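Side-chain contacts in amorpha-4,11-diene synthase (Artemisia annua, PDB 4GAX), which probably cyclises farnesyl diphosphate to sesquiterpene products with release of diphosphate, in an engineered enzyme of the alpha-bisabolol and amorphadiene synthase kind: residues 179-182 against 183-187; 188-191 against 192-196; 247-250 against 251-254; 360-363 against 364-368; 508-511 against 512-515. One frame throughout, in Å; residues are numbered along the deposited sequence.

Contact 1 (179-182 against 183-187); sequences DALV and FTQSH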
loop_
_atom_site.group_PDB
_atom_site.type_symbol
_atom_site.label_atom_id
_atom_site.label_comp_id
_atom_site.label_asym_id
_atom_site.label_seq_id
_atom_site.Cartn_x
_atom_site.Cartn_y
_atom_site.Cartn_z
ATOM N N ASP A 179 1.606 -21.908 -13.909
ATOM C CA ASP A 179 0.631 -22.907 -14.343
ATOM C C ASP A 179 -0.648 -22.833 -13.518
ATOM O O ASP A 179 -1.759 -22.873 -14.062
ATOM C CB ASP A 179 1.229 -24.314 -14.234
ATOM C CG ASP A 179 2.281 -24.587 -15.304
ATOM O OD1 ASP A 179 2.418 -23.750 -16.228
ATOM O OD2 ASP A 179 2.953 -25.644 -15.233
ATOM N N ALA A 180 -0.496 -22.733 -12.205
ATOM C CA ALA A 180 -1.665 -22.725 -11.320
ATOM C C ALA A 180 -2.522 -21.490 -11.550
ATOM O O ALA A 180 -3.747 -21.528 -11.379
ATOM C CB ALA A 180 -1.239 -22.824 -9.851
ATOM N N LEU A 181 -1.886 -20.387 -11.943
ATOM C CA LEU A 181 -2.626 -19.147 -12.166
ATOM C C LEU A 181 -3.526 -19.301 -13.389
ATOM O O LEU A 181 -4.710 -18.943 -13.360
ATOM C CB LEU A 181 -1.670 -17.958 -12.342
ATOM C CG LEU A 181 -2.367 -16.623 -12.672
ATOM C CD1 LEU A 181 -3.481 -16.305 -11.656
ATOM C CD2 LEU A 181 -1.371 -15.459 -12.738
ATOM N N VAL A 182 -2.977 -19.864 -14.460
ATOM C CA VAL A 182 -3.755 -20.100 -15.675
ATOM C C VAL A 182 -4.916 -21.064 -15.409
ATOM O O VAL A 182 -6.047 -20.822 -15.840
ATOM C CB VAL A 182 -2.853 -20.643 -16.811
ATOM C CG1 VAL A 182 -3.695 -21.104 -18.006
ATOM C CG2 VAL A 182 -1.857 -19.576 -17.238
ATOM N N PHE A 183 -4.631 -22.139 -14.680
ATOM C CA PHE A 183 -5.620 -23.173 -14.356
ATOM C C PHE A 183 -6.774 -22.597 -13.508
ATOM O O PHE A 183 -7.945 -22.675 -13.881
ATOM C CB PHE A 183 -4.900 -24.329 -13.632
ATOM C CG PHE A 183 -5.813 -25.428 -13.142
ATOM C CD1 PHE A 183 -6.266 -26.414 -14.011
ATOM C CD2 PHE A 183 -6.178 -25.495 -11.806
ATOM C CE1 PHE A 183 -7.099 -27.427 -13.558
ATOM C CE2 PHE A 183 -7.012 -26.510 -11.342
ATOM C CZ PHE A 183 -7.468 -27.472 -12.218
ATOM N N THR A 184 -6.437 -21.981 -12.385
ATOM C CA THR A 184 -7.463 -21.445 -11.497
ATOM C C THR A 184 -8.275 -20.337 -12.149
ATOM O O THR A 184 -9.501 -20.300 -12.002
ATOM C CB THR A 184 -6.868 -20.943 -10.179
ATOM O OG1 THR A 184 -5.886 -19.946 -10.463
ATOM C CG2 THR A 184 -6.195 -22.105 -9.423
ATOM N N GLN A 185 -7.603 -19.442 -12.872
ATOM C CA GLN A 185 -8.296 -18.352 -13.582
ATOM C C GLN A 185 -9.360 -18.878 -14.520
ATOM O O GLN A 185 -10.481 -18.354 -14.559
ATOM C CB GLN A 185 -7.311 -17.505 -14.392
ATOM C CG GLN A 185 -6.848 -16.231 -13.709
ATOM C CD GLN A 185 -5.886 -15.436 -14.577
ATOM O OE1 GLN A 185 -5.477 -15.896 -15.647
ATOM N NE2 GLN A 185 -5.517 -14.240 -14.119
ATOM N N SER A 186 -9.015 -19.911 -15.285
ATOM C CA SER A 186 -9.953 -20.431 -16.277
ATOM C C SER A 186 -11.101 -21.146 -15.596
ATOM O O SER A 186 -12.254 -20.980 -15.980
ATOM C CB SER A 186 -9.267 -21.369 -17.282
ATOM O OG SER A 186 -8.837 -22.571 -16.665
ATOM N N HIS A 187 -10.793 -21.936 -14.574
ATOM C CA HIS A 187 -11.856 -22.661 -13.887
ATOM C C HIS A 187 -12.718 -21.759 -13.006
ATOM O O HIS A 187 -13.941 -21.881 -13.018
ATOM C CB HIS A 187 -11.293 -23.860 -13.126
ATOM C CG HIS A 187 -10.912 -24.989 -14.031
ATOM N ND1 HIS A 187 -9.652 -25.109 -14.587
ATOM C CD2 HIS A 187 -11.642 -26.012 -14.535
ATOM C CE1 HIS A 187 -9.619 -26.175 -15.365
ATOM N NE2 HIS A 187 -10.809 -26.745 -15.349
#
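Thr184 meets Ala180 with both its hydroxyl and its amide. OG1 of Thr184 donates to O of Ala180 at 2.8 Å. Thr184 N donates to that same Ala180 oxygen at 2.9 Å. The two donors arrive from opposite faces of the carbonyl plane. A chi1 of 58° places the hydroxyl between the backbone N and carbonyl carbon of Thr184, turned back over the preceding turn. The backbone thereby satisfies a buried hydroxyl. Next to this pair, Leu181 and Gln185 cross at a slant. CD1 of Leu181 rests 3.8 Å from NE2 of Gln185, a methyl against the amide end. CB of Gln185 is also close to Leu181 O, at 3.1 Å. These are the i to i+4 neighbours of an alpha helix, 175-194, in the N-terminal helical domain of a plant terpene synthase. Phe183 N closes the turn on Asp179 O. One turn further, Phe183 O accepts three donors: His187 N, Ser186 OG at 2.9 Å and His187 ND1 at 3.1 Å. ND1 reaches the oxygen from above the carbonyl plane, while the oxygen stays near the imidazole plane. ND1 also sits over one face of the Phe183 ring, near its rim. NE2 of His187 is hydrogen-bonded to NZ of Lys154. Farther out, Phe183 stacks on Phe149, Asp179 forms a salt bridge with Lys143, and Leu181 and Thr184 pack on Tyr164 of helix 157-167.

Contact 2 (188-191 against 192-196); sequences LSII and AKDTL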
loop_
_atom_site.group_PDB
_atom_site.type_symbol
_atom_site.label_atom_id
_atom_site.label_comp_id
_atom_site.label_asym_id
_atom_site.label_seq_id
_atom_site.Cartn_x
_atom_site.Cartn_y
_atom_site.Cartn_z
ATOM N N LEU A 188 -12.082 -20.849 -12.269
ATOM C CA LEU A 188 -12.823 -19.908 -11.426
ATOM C C LEU A 188 -13.761 -19.004 -12.226
ATOM O O LEU A 188 -14.894 -18.747 -11.795
ATOM C CB LEU A 188 -11.871 -19.101 -10.532
ATOM C CG LEU A 188 -11.218 -19.881 -9.374
ATOM C CD1 LEU A 188 -10.106 -19.069 -8.717
ATOM C CD2 LEU A 188 -12.256 -20.304 -8.325
ATOM N N SER A 189 -13.307 -18.539 -13.395
ATOM C CA SER A 189 -14.136 -17.716 -14.277
ATOM C C SER A 189 -15.451 -18.402 -14.624
ATOM O O SER A 189 -16.532 -17.788 -14.563
ATOM C CB SER A 189 -13.403 -17.408 -15.583
ATOM O OG SER A 189 -12.387 -16.450 -15.376
ATOM N N ILE A 190 -15.343 -19.673 -15.002
ATOM C CA ILE A 190 -16.497 -20.476 -15.401
ATOM C C ILE A 190 -17.404 -20.733 -14.200
ATOM O O ILE A 190 -18.619 -20.600 -14.295
ATOM C CB ILE A 190 -16.066 -21.850 -15.948
ATOM C CG1 ILE A 190 -15.285 -21.694 -17.250
ATOM C CG2 ILE A 190 -17.279 -22.741 -16.191
ATOM C CD1 ILE A 190 -14.709 -23.013 -17.751
ATOM N N ILE A 191 -16.811 -21.110 -13.072
ATOM C CA ILE A 191 -17.600 -21.429 -11.890
ATOM C C ILE A 191 -18.393 -20.200 -11.433
ATOM O O ILE A 191 -19.575 -20.295 -11.115
ATOM C CB ILE A 191 -16.714 -21.980 -10.748
ATOM C CG1 ILE A 191 -16.093 -23.313 -11.170
ATOM C CG2 ILE A 191 -17.528 -22.188 -9.490
ATOM C CD1 ILE A 191 -14.995 -23.797 -10.224
ATOM N N ALA A 192 -17.755 -19.037 -11.438
ATOM C CA ALA A 192 -18.422 -17.820 -10.999
ATOM C C ALA A 192 -19.651 -17.539 -11.864
ATOM O O ALA A 192 -20.681 -17.115 -11.357
ATOM C CB ALA A 192 -17.458 -16.630 -11.003
ATOM N N LYS A 193 -19.566 -17.815 -13.161
ATOM C CA LYS A 193 -20.734 -17.657 -14.024
ATOM C C LYS A 193 -21.794 -18.733 -13.762
ATOM O O LYS A 193 -22.987 -18.441 -13.729
ATOM C CB LYS A 193 -20.335 -17.683 -15.504
ATOM C CG LYS A 193 -21.504 -17.972 -16.432
ATOM C CD LYS A 193 -21.062 -18.173 -17.881
ATOM C CE LYS A 193 -22.260 -18.267 -18.830
ATOM N NZ LYS A 193 -23.034 -19.533 -18.675
ATOM N N ASP A 194 -21.355 -19.978 -13.596
ATOM C CA ASP A 194 -22.276 -21.086 -13.367
ATOM C C ASP A 194 -22.968 -20.999 -11.998
ATOM O O ASP A 194 -24.051 -21.545 -11.812
ATOM C CB ASP A 194 -21.556 -22.438 -13.505
ATOM C CG ASP A 194 -21.115 -22.721 -14.932
ATOM O OD1 ASP A 194 -21.572 -21.989 -15.835
ATOM O OD2 ASP A 194 -20.326 -23.671 -15.156
ATOM N N THR A 195 -22.342 -20.324 -11.042
ATOM C CA THR A 195 -22.902 -20.278 -9.688
ATOM C C THR A 195 -23.722 -19.022 -9.409
ATOM O O THR A 195 -24.231 -18.850 -8.289
ATOM C CB THR A 195 -21.824 -20.451 -8.586
ATOM O OG1 THR A 195 -20.951 -19.315 -8.563
ATOM C CG2 THR A 195 -21.013 -21.710 -8.836
ATOM N N LEU A 196 -23.856 -18.153 -10.412
ATOM C CA LEU A 196 -24.607 -16.912 -10.226
ATOM C C LEU A 196 -26.016 -17.202 -9.706
ATOM O O LEU A 196 -26.470 -16.594 -8.741
ATOM C CB LEU A 196 -24.693 -16.113 -11.534
ATOM C CG LEU A 196 -25.517 -14.825 -11.415
ATOM C CD1 LEU A 196 -24.975 -13.937 -10.296
ATOM C CD2 LEU A 196 -25.539 -14.083 -12.736
#
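The last turns of helix 175-194 bring Ile191 against Thr195 and Ile190 against Asp194. CG2 of Ile191 and CG2 of Thr195 touch methyl to methyl at 3.6 Å, on side chains that slant across each other. Thr195 N donates to Ile191 O at 2.8 Å, although the N-H is bent to 135°. OG1 of Thr195 lies 3.1 Å from Ile191 O, but Ser203 OG is also within reach of that hydroxyl and is its stronger partner. Ser203 belongs to helix 200-211, which follows in the N-terminal helical domain. Ser203 OG is also hydrogen-bonded to Ala192 O, so it ties the two helices together at this turn. On the exposed side, Ile190 and Asp194 lie flank to flank. Asp194 CG turns beside its own backbone N (chi1 -68°), which leads the carboxylate back along the helix. OD2 of Asp194 then rests 3.3 Å from CG2 of Ile190. On the buried side, CB of Ala192 sits 3.4 Å from Leu188 O, which accepts Ala192 N at 2.9 Å. Leu188 and Ala192 both pack on Ile206, and Leu188 also reaches Leu160 of helix 157-167.

Contact 3 (247-250 against 251-254); sequences EFNL and LQSL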
loop_
_atom_site.group_PDB
_atom_site.type_symbol
_atom_site.label_atom_id
_atom_site.label_comp_id
_atom_site.label_asym_id
_atom_site.label_seq_id
_atom_site.Cartn_x
_atom_site.Cartn_y
_atom_site.Cartn_z
ATOM N N GLU A 247 -14.817 -3.220 15.791
ATOM C CA GLU A 247 -13.468 -2.685 15.640
ATOM C C GLU A 247 -13.352 -1.870 14.363
ATOM O O GLU A 247 -12.691 -0.840 14.346
ATOM C CB GLU A 247 -12.455 -3.819 15.624
ATOM C CG GLU A 247 -12.204 -4.395 17.004
ATOM C CD GLU A 247 -11.499 -3.407 17.921
ATOM O OE1 GLU A 247 -10.767 -2.519 17.415
ATOM O OE2 GLU A 247 -11.677 -3.524 19.149
ATOM N N PHE A 248 -14.000 -2.322 13.296
ATOM C CA PHE A 248 -13.943 -1.565 12.057
ATOM C C PHE A 248 -14.431 -0.165 12.315
ATOM O O PHE A 248 -13.818 0.797 11.864
ATOM C CB PHE A 248 -14.817 -2.174 10.965
ATOM C CG PHE A 248 -14.663 -1.472 9.658
ATOM C CD1 PHE A 248 -13.624 -1.808 8.805
ATOM C CD2 PHE A 248 -15.492 -0.413 9.322
ATOM C CE1 PHE A 248 -13.459 -1.142 7.604
ATOM C CE2 PHE A 248 -15.325 0.275 8.119
ATOM C CZ PHE A 248 -14.312 -0.097 7.263
ATOM N N ASN A 249 -15.552 -0.058 13.021
ATOM C CA ASN A 249 -16.164 1.254 13.263
ATOM C C ASN A 249 -15.323 2.117 14.205
ATOM O O ASN A 249 -15.193 3.334 14.002
ATOM C CB ASN A 249 -17.618 1.117 13.750
ATOM C CG ASN A 249 -18.580 0.704 12.629
ATOM O OD1 ASN A 249 -18.240 0.754 11.431
ATOM N ND2 ASN A 249 -19.796 0.305 13.015
ATOM N N LEU A 250 -14.751 1.495 15.232
ATOM C CA LEU A 250 -13.867 2.222 16.143
ATOM C C LEU A 250 -12.656 2.775 15.404
ATOM O O LEU A 250 -12.286 3.935 15.571
ATOM C CB LEU A 250 -13.387 1.307 17.270
ATOM C CG LEU A 250 -14.492 0.784 18.190
ATOM C CD1 LEU A 250 -13.895 -0.070 19.314
ATOM C CD2 LEU A 250 -15.328 1.934 18.749
ATOM N N LEU A 251 -12.022 1.947 14.586
ATOM C CA LEU A 251 -10.836 2.402 13.869
ATOM C C LEU A 251 -11.205 3.438 12.808
ATOM O O LEU A 251 -10.483 4.414 12.606
ATOM C CB LEU A 251 -10.056 1.219 13.284
ATOM C CG LEU A 251 -8.709 1.536 12.650
ATOM C CD1 LEU A 251 -7.801 2.290 13.637
ATOM C CD2 LEU A 251 -8.062 0.220 12.195
ATOM N N GLN A 252 -12.352 3.264 12.159
ATOM C CA GLN A 252 -12.836 4.295 11.245
ATOM C C GLN A 252 -12.991 5.647 11.939
ATOM O O GLN A 252 -12.678 6.690 11.347
ATOM C CB GLN A 252 -14.157 3.883 10.603
ATOM C CG GLN A 252 -14.609 4.823 9.493
ATOM C CD GLN A 252 -15.947 4.432 8.922
ATOM O OE1 GLN A 252 -16.972 4.452 9.625
ATOM N NE2 GLN A 252 -15.956 4.069 7.631
ATOM N N SER A 253 -13.473 5.639 13.184
ATOM C CA SER A 253 -13.603 6.894 13.931
ATOM C C SER A 253 -12.241 7.549 14.131
ATOM O O SER A 253 -12.113 8.767 14.039
ATOM C CB SER A 253 -14.288 6.678 15.289
ATOM O OG SER A 253 -15.660 6.414 15.104
ATOM N N LEU A 254 -11.223 6.736 14.391
ATOM C CA LEU A 254 -9.871 7.255 14.584
ATOM C C LEU A 254 -9.365 7.867 13.281
ATOM O O LEU A 254 -8.801 8.963 13.279
ATOM C CB LEU A 254 -8.928 6.141 15.054
ATOM C CG LEU A 254 -7.450 6.540 15.093
ATOM C CD1 LEU A 254 -7.170 7.608 16.167
ATOM C CD2 LEU A 254 -6.566 5.324 15.308
HETATM O O HOH W 1 -17.223 4.603 12.386
#
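Asn249 O takes the amide of Ser253 and a water. Ser253 N donates to Asn249 O at 3.0 Å, and the water donates to the same oxygen at 2.9 Å. OG of Ser253 is also near, but at most a weak bond comes from it, for that hydroxyl is hydrogen-bonded to Asn46. All of this lies on one turn of the long alpha helix 238-269, which packs here against helix 219-232 and the C-terminal end of the chain. The same water donates to OE1 of Gln252 at 2.8 Å, so it bridges the Asn249 backbone and the Gln252 amide. Gln252 is extended, with CG opposite its backbone N (chi1 -172°) and CD carried straight on. This stretch puts NE2 beside the Phe248 ring, with Gln252 NE2 3.9 Å from Phe248 CE2. The ring and the amide are turned 67° apart, and the nitrogen approaches obliquely. NE2 is hydrogen-bonded to Tyr559 O and Leu556 O, while OD1 of Asn249, in plane at the edge of the Phe248 ring, accepts the amide of Met561. The buried Gln252 amide is therefore held at both ends, and its rotation is fixed. Phe248 O accepts Gln252 N at 2.9 Å. One residue earlier in the helix, Leu251 N donates to Glu247 O at 2.9 Å, with an N-H angle of 170°.

Contact 4 (360-363 against 364-368); sequences TYTE and MEEIL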
loop_
_atom_site.group_PDB
_atom_site.type_symbol
_atom_site.label_atom_id
_atom_site.label_comp_id
_atom_site.label_asym_id
_atom_site.label_seq_id
_atom_site.Cartn_x
_atom_site.Cartn_y
_atom_site.Cartn_z
ATOM N N THR A 360 6.715 22.350 9.195
ATOM C CA THR A 360 6.308 20.956 9.290
ATOM C C THR A 360 7.490 20.074 9.694
ATOM O O THR A 360 7.393 19.242 10.615
ATOM C CB THR A 360 5.708 20.472 7.945
ATOM O OG1 THR A 360 4.549 21.261 7.617
ATOM C CG2 THR A 360 5.318 19.021 8.029
ATOM N N TYR A 361 8.625 20.251 9.024
ATOM C CA TYR A 361 9.799 19.458 9.378
ATOM C C TYR A 361 10.407 19.852 10.718
ATOM O O TYR A 361 10.907 18.993 11.442
ATOM C CB TYR A 361 10.854 19.492 8.260
ATOM C CG TYR A 361 10.555 18.466 7.217
ATOM C CD1 TYR A 361 10.898 17.130 7.422
ATOM C CD2 TYR A 361 9.880 18.805 6.054
ATOM C CE1 TYR A 361 10.602 16.169 6.483
ATOM C CE2 TYR A 361 9.580 17.837 5.096
ATOM C CZ TYR A 361 9.940 16.531 5.315
ATOM O OH TYR A 361 9.648 15.563 4.371
ATOM N N THR A 362 10.358 21.138 11.052
ATOM C CA THR A 362 10.910 21.582 12.326
ATOM C C THR A 362 10.127 20.999 13.509
ATOM O O THR A 362 10.710 20.635 14.526
ATOM C CB THR A 362 10.955 23.104 12.418
ATOM O OG1 THR A 362 11.876 23.593 11.433
ATOM C CG2 THR A 362 11.410 23.553 13.804
ATOM N N GLU A 363 8.810 20.898 13.370
ATOM C CA GLU A 363 8.017 20.271 14.417
ATOM C C GLU A 363 8.445 18.808 14.619
ATOM O O GLU A 363 8.541 18.326 15.759
ATOM C CB GLU A 363 6.524 20.375 14.109
ATOM C CG GLU A 363 5.711 19.297 14.797
ATOM C CD GLU A 363 4.239 19.626 14.897
ATOM O OE1 GLU A 363 3.491 18.783 15.440
ATOM O OE2 GLU A 363 3.828 20.719 14.442
ATOM N N MET A 364 8.726 18.104 13.525
ATOM C CA MET A 364 9.132 16.698 13.622
ATOM C C MET A 364 10.565 16.567 14.157
ATOM O O MET A 364 10.878 15.649 14.928
ATOM C CB MET A 364 8.988 16.005 12.263
ATOM C CG MET A 364 9.479 14.556 12.243
ATOM S SD MET A 364 8.651 13.453 13.425
ATOM C CE MET A 364 7.003 13.390 12.752
ATOM N N GLU A 365 11.424 17.500 13.758
ATOM C CA GLU A 365 12.808 17.541 14.221
ATOM C C GLU A 365 12.851 17.708 15.737
ATOM O O GLU A 365 13.696 17.104 16.416
ATOM C CB GLU A 365 13.549 18.710 13.564
ATOM C CG GLU A 365 15.002 18.849 14.020
ATOM C CD GLU A 365 15.779 19.913 13.251
ATOM O OE1 GLU A 365 15.152 20.732 12.543
ATOM O OE2 GLU A 365 17.024 19.932 13.361
ATOM N N GLU A 366 11.954 18.545 16.258
ATOM C CA GLU A 366 11.880 18.806 17.701
ATOM C C GLU A 366 11.344 17.589 18.440
ATOM O O GLU A 366 11.822 17.262 19.530
ATOM C CB GLU A 366 11.014 20.044 17.984
ATOM C CG GLU A 366 11.692 21.352 17.550
ATOM C CD GLU A 366 10.784 22.582 17.689
ATOM O OE1 GLU A 366 9.549 22.420 17.877
ATOM O OE2 GLU A 366 11.310 23.717 17.602
ATOM N N ILE A 367 10.349 16.924 17.848
ATOM C CA ILE A 367 9.800 15.695 18.423
ATOM C C ILE A 367 10.877 14.617 18.517
ATOM O O ILE A 367 11.040 13.984 19.570
ATOM C CB ILE A 367 8.583 15.176 17.612
ATOM C CG1 ILE A 367 7.356 16.052 17.879
ATOM C CG2 ILE A 367 8.266 13.729 17.964
ATOM C CD1 ILE A 367 6.170 15.791 16.925
ATOM N N LEU A 368 11.626 14.424 17.427
ATOM C CA LEU A 368 12.674 13.408 17.405
ATOM C C LEU A 368 13.851 13.755 18.312
ATOM O O LEU A 368 14.391 12.869 18.976
ATOM C CB LEU A 368 13.151 13.110 15.976
ATOM C CG LEU A 368 12.052 12.457 15.139
ATOM C CD1 LEU A 368 12.542 12.146 13.720
ATOM C CD2 LEU A 368 11.558 11.194 15.819
#
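Glu363, Met364 and Thr362 bury the most surface here. Glu363 keeps beside Ile367 along its length. CG of Glu363 is 4.1 Å from CD1 of Ile367, so the acid uses its aliphatic part for the touch. CG1 of Ile367 also lies 3.3 Å from Glu363 O, the oxygen that accepts Ile367 N at 3.1 Å. Met364 turns to the buried side. CB of Met364 lies 3.6 Å from Tyr361 O. Its chain bends at chi2 (59°) and again at chi3, and it packs on Phe304 of helix 299-322. That neighbouring helix carries the DDIYD sequence, the aspartate-rich motif of the terpene synthase alpha-domain. Helix 351-370 thus lies against it in the metal-binding domain. Tyr361 covers another part of this face, on Val308 and, edge-to-face, on Trp338. On the outer side, Thr362 slants across Glu366. CG2 of Thr362 stands opposite its backbone N and comes within 3.8 Å of OE2 of Glu366. CG of Glu366 passes 3.3 Å from Thr362 O. The hydroxyl of Thr362 turns back to Met358 O. Glu366 N donates to Thr362 O at 3.0 Å, whereas the bond from Met364 N to Thr360 O is weak.

Contact 5 (508-511 against 512-515); sequences NREY and LITK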
loop_
_atom_site.group_PDB
_atom_site.type_symbol
_atom_site.label_atom_id
_atom_site.label_comp_id
_atom_site.label_asym_id
_atom_site.label_seq_id
_atom_site.Cartn_x
_atom_site.Cartn_y
_atom_site.Cartn_z
ATOM N N ASN A 508 7.890 -9.118 -5.267
ATOM C CA ASN A 508 7.675 -10.220 -4.325
ATOM C C ASN A 508 8.986 -10.819 -3.866
ATOM O O ASN A 508 9.168 -11.088 -2.676
ATOM C CB ASN A 508 6.792 -11.324 -4.926
ATOM C CG ASN A 508 5.326 -10.929 -4.990
ATOM O OD1 ASN A 508 4.886 -9.984 -4.308
ATOM N ND2 ASN A 508 4.549 -11.669 -5.793
ATOM N N ARG A 509 9.901 -11.041 -4.806
ATOM C CA ARG A 509 11.200 -11.632 -4.446
ATOM C C ARG A 509 11.947 -10.729 -3.466
ATOM O O ARG A 509 12.458 -11.199 -2.447
ATOM C CB ARG A 509 12.040 -11.894 -5.693
ATOM C CG ARG A 509 13.423 -12.546 -5.439
ATOM C CD ARG A 509 14.331 -12.344 -6.665
ATOM N NE ARG A 509 14.325 -10.929 -7.053
ATOM C CZ ARG A 509 14.133 -10.468 -8.288
ATOM N NH1 ARG A 509 13.953 -11.299 -9.309
ATOM N NH2 ARG A 509 14.130 -9.159 -8.500
ATOM N N GLU A 510 11.995 -9.428 -3.750
ATOM C CA GLU A 510 12.715 -8.512 -2.857
ATOM C C GLU A 510 12.050 -8.486 -1.476
ATOM O O GLU A 510 12.722 -8.393 -0.455
ATOM C CB GLU A 510 12.783 -7.095 -3.449
ATOM C CG GLU A 510 13.508 -7.023 -4.786
ATOM C CD GLU A 510 14.939 -7.531 -4.711
ATOM O OE1 GLU A 510 15.646 -7.235 -3.709
ATOM O OE2 GLU A 510 15.360 -8.227 -5.664
ATOM N N TYR A 511 10.727 -8.569 -1.438
ATOM C CA TYR A 511 10.011 -8.583 -0.161
ATOM C C TYR A 511 10.381 -9.795 0.691
ATOM O O TYR A 511 10.522 -9.686 1.913
ATOM C CB TYR A 511 8.503 -8.573 -0.424
ATOM C CG TYR A 511 7.629 -8.727 0.796
ATOM C CD1 TYR A 511 7.323 -7.637 1.611
ATOM C CD2 TYR A 511 7.075 -9.960 1.117
ATOM C CE1 TYR A 511 6.487 -7.785 2.739
ATOM C CE2 TYR A 511 6.258 -10.121 2.239
ATOM C CZ TYR A 511 5.960 -9.035 3.041
ATOM O OH TYR A 511 5.117 -9.207 4.132
ATOM N N LEU A 512 10.541 -10.947 0.040
ATOM C CA LEU A 512 10.822 -12.196 0.746
ATOM C C LEU A 512 12.277 -12.305 1.151
ATOM O O LEU A 512 12.631 -13.080 2.042
ATOM C CB LEU A 512 10.441 -13.391 -0.138
ATOM C CG LEU A 512 8.926 -13.485 -0.420
ATOM C CD1 LEU A 512 8.646 -14.422 -1.594
ATOM C CD2 LEU A 512 8.187 -13.977 0.817
ATOM N N ILE A 513 13.117 -11.512 0.497
ATOM C CA ILE A 513 14.567 -11.582 0.683
ATOM C C ILE A 513 15.101 -10.456 1.580
ATOM O O ILE A 513 16.235 -10.499 2.061
ATOM C CB ILE A 513 15.242 -11.539 -0.719
ATOM C CG1 ILE A 513 16.165 -12.725 -0.898
ATOM C CG2 ILE A 513 15.888 -10.187 -1.025
ATOM C CD1 ILE A 513 15.412 -13.999 -0.894
ATOM N N THR A 514 14.284 -9.440 1.822
ATOM C CA THR A 514 14.770 -8.298 2.597
ATOM C C THR A 514 14.553 -8.456 4.109
ATOM O O THR A 514 13.409 -8.481 4.584
ATOM C CB THR A 514 14.154 -6.978 2.091
ATOM O OG1 THR A 514 14.367 -6.876 0.676
ATOM C CG2 THR A 514 14.826 -5.795 2.781
ATOM N N LYS A 515 15.658 -8.558 4.855
ATOM C CA LYS A 515 15.604 -8.792 6.294
ATOM C C LYS A 515 16.234 -7.676 7.136
ATOM O O LYS A 515 16.106 -7.684 8.362
ATOM C CB LYS A 515 16.327 -10.110 6.650
ATOM C CG LYS A 515 15.875 -11.324 5.872
ATOM C CD LYS A 515 14.389 -11.600 6.084
ATOM C CE LYS A 515 13.939 -12.708 5.129
ATOM N NZ LYS A 515 12.472 -12.918 5.194
HETATM O O HOH W 2 11.504 -10.412 4.288
#
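A chi1 of -53° sets OG1 of Thr514 opposite its carbonyl carbon and turns the hydroxyl onto Glu510 O. Thr514 OG1 is modelled 2.5 Å from Glu510 O, a doubtfully short value. This is the C-terminal end of alpha helix 489-513, where Thr514 first leaves helical angles. Glu510 O also receives weak hydrogen bonds from Thr514 N and Ile513 N. Glu510 bends at chi2 (-58°), and its OE2 is gripped side-on by Arg509 in a salt bridge. NE of Arg509 comes from above the carboxylate plane and NH2 meets the anti lone pair, each 3.2 Å from Glu510 OE2. NH1 of Arg509 forms a second salt bridge with Asp506. OE1 of Glu510 lies 4.0 Å from CG2 of Ile513. On the buried side, CG of Leu512 sits 3.3 Å from Asn508 O, and CD2 of Leu512 is 4.2 Å from CD2 of Tyr511. Tyr511 OH is hydrogen-bonded to Lys129 O, and Asn508 to Ser168 and Trp215, linking this turn to N-terminal parts of the chain. One water donates to Tyr511 O and Thr514 O and accepts from Lys515 NZ. NZ of Lys515 also donates to Leu512 O at 3.2 Å, from above the carbonyl plane.

In the fold
All five contacts are local, follow in series and enclose no loop, so none nests in or crosses another. Contacts 1 and 2 adjoin on helix 175-194, with centres about 13 Å apart, and place it against helices 157-167 and 200-211 of the N-terminal domain. Contact 3 lies on helix 238-269 and reaches the C-terminal tail and helix 219-232. Contact 4, on helix 351-370 in the metal-binding domain, lies on the opposite side of the chain's centre from contacts 1 and 2. Contact 5 ends helix 489-513 and comes within about 10 Å of contact 1 at nearest atoms. Arg170 bridges that gap, touching Leu181 and accepting a hydrogen bond from Asn508.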